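Local atomic coordinates of iron superoxide dismutase (Trypanosoma cruzi, PDB entry 2GPC), a protein that catalyses the dismutation of superoxide to molecular oxygen and hydrogen peroxide at a bound iron ion, as in other iron superoxide dismutases. Residues A[50-54]-A[55-59]; A[148-151]-A[152-155]; A[185-188]-A[189-192]. All coordinates share one frame; numbering follows the deposited sequence. Where two conformers were deposited one is given.

Interaction 1: residues A[50-54]-A[55-59]; sequences ATKSI and EEIIR
Ser53 OG is gripped by two partners: it accepts the backbone N-H of Glu56, with Glu56 N at 3.1 Å, and it shares a hydrogen bond with a water 2.7 Å away. The return bond runs from Ser53 N to Glu56 OE1 at 3.0 Å and is fairly straight, 164° at the hydrogen. Ser53 N meets that oxygen from well above the carboxylate plane, 54° out of it. Ser53 OG stands between its own backbone N and carbonyl carbon (chi1 69°), which turns it over the first turn of the helix, while a bend at chi2 of Glu56 folds the carboxylate back toward the N terminus. The same water also donates weakly to Glu56 OE2, so it bridges the two side chains beside the exchange. Behind the cap, Ser53 O receives Ile57 N and Ile54 O receives Ile58 N, the first regular turns of helix 54-60.

Apolar contacts flank these bonds. Lys52 CB rests on Ile57 CG1 at 3.7 Å, its extended chain running on to a salt bridge with Glu61. Ile54 CG2 touches the CD1 end of Ile58 at 3.7 Å, the two side chains meeting at a slant. Ile57 and Ile58 go on to pack against Ala69 of helix 63-80, and Ile54 against Phe2. Farther along, Glu55 OE1 and Arg59 NH1 form a long salt bridge on the surface. The reciprocal Ser53-Glu56 exchange is a capping box, with Ser53 as N-cap, starting a short helix of the alpha-hairpin domain.

Interaction 2: residues A[148-151]-A[152-155]; sequences LTEP and NLKP
A type I beta turn from Glu150 to Leu153 leads the loop into strand 153-160, closed by the bond from Leu153 N to Glu150 O at 2.9 Å. The N-H points almost straight at its acceptor (167°), yet Leu153 N lies 31° out of the carbonyl plane. Pro151 and Asn152 fill the two corner positions; the ring of Pro151 holds its phi in the range the first corner needs.

The side chains at the two ends of the turn, Glu150 and Leu153, run side by side in the same direction. Glu150 CB lies 3.9 Å from Leu153 CD1, and that methyl also comes within 3.9 Å of Glu150 OE1. At the corner, Asn152 CG sits between its backbone N and carbonyl carbon (chi1 56°), which brings OD1 back over the Glu150 carbonyl group, 3.5 Å from Glu150 C. Its ND2 is bonded to Asp130 on strand 123-130, the central strand of the antiparallel sheet, which ties the turn to the neighbouring strand.

A water lies within donating distance of both Glu150 O and Leu153 O, at 3.2 and 2.8 Å, spanning the mouth of the turn. Nearer the two ends of the stretch, Leu148 CD2 approaches Pro155 CG loosely, at 4.3 Å; Leu148 also packs on Phe73 and Pro155 on Phe77, both of helix 63-80.

Interaction 3: residues A[185-188]-A[189-192]; sequences VNWK and NVER
Backbone bonds set the framework: Val190 N to Asn186 O, Glu191 N to Trp187 O and Arg192 N to Lys188 O follow the i to i+4 pattern of helix 187-193.

Asn186 adds a side-chain bond, its OD1 accepting weakly from Asn189 N at 3.2 Å. With CG anti to the backbone N (chi1 -171°), the amide reaches forward across the start of the helix.

Water then joins three side chains. A single molecule accepts from Asn186 ND2, from Lys188 NZ at 2.7 Å and from Arg192 NH2 at 3.0 Å, in the plane of the guanidinium and at its edge. It thereby bridges the two cationic groups; the like charges come close, Lys188 NZ 4.3 Å from Arg192 NH1, and the water oxygen probably softens their repulsion. The guanidinium also folds back so that one face lies over Lys188 O, 3.8 Å from the plane. A second water donates to Glu191 OE1 and, weakly, to Trp187 O.

Apolar packing occupies another flank, where Val190 CG2 lies 3.9 Å from Trp187 CE3 and the two side chains run alongside each other. Val185 CG1 lies over the centre of one indole face, while Trp187 NE1 bonds to Gly88 O. Val94 of helix 92-102 receives both Trp187 and Val190. The weak bond from Asn189 N to the Asn186 side chain marks Asn186 as the N-cap of helix 187-193, the last helix of the C-terminal domain.

From the N terminus the three contacts follow in series, each within one continuous stretch, with none nested or crossing. Interaction 1 starts helix 54-60 after the loop that leaves helix 21-44, in the alpha-hairpin domain. Interaction 2 turns the chain into strand 153-160 of the C-terminal domain, and interaction 3 opens the final helix, 187-193. Interactions 1 and 2 touch across the two domains: Glu55 CG lies 3.7 Å from Leu148 CD1, and Ile58 also packs on Leu148. Interaction 3 stays apart, its nearest atoms about 6 Å from interaction 2 and 12 Å from interaction 1, but Val190 rests on Leu156 and Leu157 of the strand that interaction 2 begins.

Interaction 1: residues A[50-54]-A[55-59]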
# COMPACT_ATOMS: atom_id res chain seq x y z
N ALA A 50 -9.93 -24.12 11.46
CA ALA A 50 -9.53 -25.33 10.72
C ALA A 50 -10.67 -25.97 9.92
O ALA A 50 -10.41 -26.69 8.94
CB ALA A 50 -8.90 -26.36 11.67
N THR A 51 -11.91 -25.70 10.32
CA THR A 51 -13.11 -26.23 9.65
C THR A 51 -13.83 -25.22 8.73
O THR A 51 -14.81 -25.57 8.08
CB THR A 51 -14.11 -26.70 10.71
OG1 THR A 51 -14.29 -25.68 11.71
CG2 THR A 51 -13.55 -27.91 11.46
N LYS A 52 -13.37 -23.98 8.70
CA LYS A 52 -13.94 -22.96 7.82
C LYS A 52 -13.22 -22.94 6.48
O LYS A 52 -12.01 -23.15 6.42
CB LYS A 52 -13.86 -21.58 8.47
CG LYS A 52 -14.63 -21.46 9.78
CD LYS A 52 -14.95 -20.02 10.09
CE LYS A 52 -15.77 -19.89 11.34
NZ LYS A 52 -15.91 -18.47 11.75
N SER A 53 -13.96 -22.71 5.40
CA SER A 53 -13.37 -22.47 4.09
C SER A 53 -12.85 -21.03 4.03
O SER A 53 -13.13 -20.23 4.91
CB SER A 53 -14.39 -22.71 2.98
OG SER A 53 -15.40 -21.71 2.99
N ILE A 54 -12.10 -20.72 2.98
CA ILE A 54 -11.64 -19.35 2.75
C ILE A 54 -12.83 -18.41 2.73
O ILE A 54 -12.82 -17.37 3.39
CB ILE A 54 -10.84 -19.25 1.43
CG1 ILE A 54 -9.50 -20.00 1.55
CG2 ILE A 54 -10.58 -17.79 1.01
CD1 ILE A 54 -8.56 -19.43 2.60
N GLU A 55 -13.87 -18.78 1.98
CA GLU A 55 -15.05 -17.93 1.84
C GLU A 55 -15.79 -17.76 3.16
O GLU A 55 -16.25 -16.67 3.47
CB GLU A 55 -15.98 -18.45 0.74
CG GLU A 55 -15.46 -18.19 -0.67
CD GLU A 55 -16.46 -18.53 -1.77
OE1 GLU A 55 -17.68 -18.55 -1.50
OE2 GLU A 55 -16.03 -18.78 -2.92
N GLU A 56 -15.86 -18.83 3.96
CA GLU A 56 -16.55 -18.79 5.25
C GLU A 56 -15.83 -17.81 6.17
O GLU A 56 -16.46 -17.04 6.89
CB GLU A 56 -16.61 -20.19 5.87
CG GLU A 56 -17.89 -20.96 5.55
CD GLU A 56 -17.72 -22.46 5.38
OE1 GLU A 56 -16.84 -23.08 6.03
OE2 GLU A 56 -18.50 -23.04 4.59
N ILE A 57 -14.49 -17.84 6.13
CA ILE A 57 -13.68 -16.93 6.92
C ILE A 57 -13.91 -15.46 6.51
O ILE A 57 -14.01 -14.57 7.37
CB ILE A 57 -12.17 -17.29 6.81
CG1 ILE A 57 -11.86 -18.63 7.48
CG2 ILE A 57 -11.33 -16.20 7.45
CD1 ILE A 57 -10.48 -19.18 7.16
N ILE A 58 -13.96 -15.21 5.22
CA ILE A 58 -14.15 -13.85 4.72
C ILE A 58 -15.51 -13.28 5.20
O ILE A 58 -15.62 -12.10 5.53
CB ILE A 58 -14.03 -13.83 3.17
CG1 ILE A 58 -12.59 -14.13 2.73
CG2 ILE A 58 -14.45 -12.47 2.60
CD1 ILE A 58 -12.43 -14.57 1.30
N ARG A 59 -16.51 -14.15 5.25
CA ARG A 59 -17.88 -13.74 5.59
C ARG A 59 -18.12 -13.55 7.09
O ARG A 59 -18.98 -12.76 7.48
CB ARG A 59 -18.87 -14.76 5.04
CG ARG A 59 -18.98 -14.74 3.53
CD ARG A 59 -20.18 -15.50 2.96
NE ARG A 59 -20.23 -16.89 3.42
CZ ARG A 59 -19.89 -17.96 2.69
NH1 ARG A 59 -19.48 -17.83 1.43
NH2 ARG A 59 -19.97 -19.17 3.24
O HOH W 1 -17.67 -21.95 1.55

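Interaction 2: residues A[148-151]-A[152-155]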
# COMPACT_ATOMS: atom_id res chain seq x y z
N LEU A 148 -17.07 -10.18 -1.33
CA LEU A 148 -17.86 -11.19 -0.60
C LEU A 148 -18.50 -10.70 0.72
O LEU A 148 -19.46 -11.31 1.19
CB LEU A 148 -17.04 -12.46 -0.33
CG LEU A 148 -16.49 -13.20 -1.57
CD1 LEU A 148 -16.04 -14.60 -1.18
CD2 LEU A 148 -17.48 -13.25 -2.72
N THR A 149 -17.98 -9.64 1.32
CA THR A 149 -18.61 -9.08 2.53
C THR A 149 -19.89 -8.31 2.21
O THR A 149 -20.65 -7.96 3.12
CB THR A 149 -17.65 -8.17 3.35
OG1 THR A 149 -17.17 -7.09 2.53
CG2 THR A 149 -16.39 -8.93 3.76
N GLU A 150 -20.10 -8.00 0.93
CA GLU A 150 -21.32 -7.39 0.41
C GLU A 150 -21.93 -8.42 -0.55
O GLU A 150 -21.64 -8.40 -1.75
CB GLU A 150 -21.01 -6.05 -0.26
CG GLU A 150 -20.67 -4.96 0.74
CD GLU A 150 -20.17 -3.67 0.11
OE1 GLU A 150 -20.99 -2.84 -0.33
OE2 GLU A 150 -18.94 -3.47 0.07
N PRO A 151 -22.71 -9.36 -0.02
CA PRO A 151 -23.09 -10.57 -0.76
C PRO A 151 -23.90 -10.37 -2.05
O PRO A 151 -23.99 -11.31 -2.84
CB PRO A 151 -23.92 -11.36 0.26
CG PRO A 151 -23.56 -10.83 1.55
CD PRO A 151 -23.26 -9.37 1.34
N ASN A 152 -24.51 -9.21 -2.21
CA ASN A 152 -25.15 -8.83 -3.48
C ASN A 152 -24.17 -8.56 -4.64
O ASN A 152 -24.58 -8.59 -5.81
CB ASN A 152 -26.02 -7.58 -3.28
CG ASN A 152 -25.23 -6.41 -2.70
OD1 ASN A 152 -24.64 -6.53 -1.63
ND2 ASN A 152 -25.22 -5.28 -3.42
N LEU A 153 -22.90 -8.30 -4.34
CA LEU A 153 -21.93 -7.89 -5.37
C LEU A 153 -21.10 -9.06 -5.88
O LEU A 153 -20.01 -9.32 -5.36
CB LEU A 153 -20.99 -6.82 -4.80
CG LEU A 153 -21.60 -5.53 -4.26
CD1 LEU A 153 -20.48 -4.60 -3.82
CD2 LEU A 153 -22.51 -4.85 -5.27
N LYS A 154 -21.61 -9.74 -6.92
CA LYS A 154 -20.89 -10.86 -7.53
C LYS A 154 -19.63 -10.39 -8.27
O LYS A 154 -19.71 -9.57 -9.19
CB LYS A 154 -21.80 -11.62 -8.49
CG LYS A 154 -21.18 -12.89 -9.07
CD LYS A 154 -22.18 -14.05 -9.16
CE LYS A 154 -23.38 -13.72 -10.05
NZ LYS A 154 -23.86 -14.93 -10.81
N PRO A 155 -18.47 -10.89 -7.88
CA PRO A 155 -17.22 -10.46 -8.52
C PRO A 155 -17.08 -11.02 -9.94
O PRO A 155 -17.33 -12.20 -10.17
CB PRO A 155 -16.14 -10.98 -7.58
CG PRO A 155 -16.75 -12.06 -6.80
CD PRO A 155 -18.23 -11.85 -6.79
O HOH W 2 -20.26 -10.89 -3.11

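Interaction 3: residues A[185-188]-A[189-192]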
# COMPACT_ATOMS: atom_id res chain seq x y z
N VAL A 185 -6.82 -8.96 -19.92
CA VAL A 185 -8.10 -9.28 -19.27
C VAL A 185 -8.69 -10.56 -19.85
O VAL A 185 -8.78 -10.71 -21.06
CB VAL A 185 -9.15 -8.15 -19.43
CG1 VAL A 185 -10.54 -8.60 -18.90
CG2 VAL A 185 -8.72 -6.92 -18.70
N ASN A 186 -9.09 -11.47 -18.97
CA ASN A 186 -9.66 -12.75 -19.35
C ASN A 186 -11.18 -12.63 -19.41
O ASN A 186 -11.88 -12.93 -18.44
CB ASN A 186 -9.22 -13.81 -18.34
CG ASN A 186 -9.57 -15.21 -18.77
OD1 ASN A 186 -10.33 -15.41 -19.71
ND2 ASN A 186 -9.03 -16.20 -18.07
N TRP A 187 -11.69 -12.19 -20.56
CA TRP A 187 -13.15 -12.06 -20.74
C TRP A 187 -13.87 -13.40 -20.61
O TRP A 187 -15.03 -13.44 -20.23
CB TRP A 187 -13.49 -11.39 -22.07
CG TRP A 187 -12.94 -10.01 -22.14
CD1 TRP A 187 -11.97 -9.56 -22.98
CD2 TRP A 187 -13.27 -8.91 -21.28
NE1 TRP A 187 -11.70 -8.24 -22.72
CE2 TRP A 187 -12.48 -7.81 -21.68
CE3 TRP A 187 -14.17 -8.73 -20.23
CZ2 TRP A 187 -12.56 -6.56 -21.07
CZ3 TRP A 187 -14.25 -7.50 -19.62
CH2 TRP A 187 -13.46 -6.43 -20.04
N LYS A 188 -13.18 -14.50 -20.91
CA LYS A 188 -13.77 -15.84 -20.73
C LYS A 188 -14.12 -16.08 -19.26
O LYS A 188 -15.20 -16.59 -18.94
CB LYS A 188 -12.83 -16.93 -21.25
CG LYS A 188 -12.65 -16.92 -22.77
CD LYS A 188 -11.37 -17.61 -23.23
CE LYS A 188 -11.29 -19.06 -22.77
NZ LYS A 188 -10.24 -19.27 -21.72
N ASN A 189 -13.22 -15.69 -18.36
CA ASN A 189 -13.49 -15.81 -16.93
C ASN A 189 -14.62 -14.91 -16.47
O ASN A 189 -15.46 -15.32 -15.69
CB ASN A 189 -12.24 -15.53 -16.09
CG ASN A 189 -12.38 -16.03 -14.66
OD1 ASN A 189 -12.43 -15.25 -13.71
ND2 ASN A 189 -12.43 -17.35 -14.51
N VAL A 190 -14.65 -13.68 -16.97
CA VAL A 190 -15.73 -12.75 -16.66
C VAL A 190 -17.09 -13.36 -17.04
O VAL A 190 -18.03 -13.34 -16.25
CB VAL A 190 -15.53 -11.37 -17.36
CG1 VAL A 190 -16.70 -10.43 -17.08
CG2 VAL A 190 -14.21 -10.72 -16.93
N GLU A 191 -17.17 -13.93 -18.24
CA GLU A 191 -18.40 -14.56 -18.71
C GLU A 191 -18.84 -15.69 -17.78
O GLU A 191 -20.02 -15.82 -17.50
CB GLU A 191 -18.23 -15.09 -20.13
CG GLU A 191 -19.52 -15.61 -20.73
CD GLU A 191 -19.39 -15.97 -22.20
OE1 GLU A 191 -18.30 -15.77 -22.78
OE2 GLU A 191 -20.38 -16.47 -22.78
N ARG A 192 -17.89 -16.49 -17.30
CA ARG A 192 -18.17 -17.58 -16.36
C ARG A 192 -18.76 -17.12 -15.02
O ARG A 192 -19.49 -17.87 -14.37
CB ARG A 192 -16.89 -18.36 -16.07
CG ARG A 192 -16.51 -19.37 -17.16
CD ARG A 192 -15.36 -20.30 -16.76
NE ARG A 192 -14.09 -19.58 -16.66
CZ ARG A 192 -13.13 -19.55 -17.60
NH1 ARG A 192 -13.25 -20.21 -18.74
NH2 ARG A 192 -12.01 -18.86 -17.37
O HOH W 3 -9.53 -18.95 -19.09
O HOH W 4 -16.70 -13.61 -23.25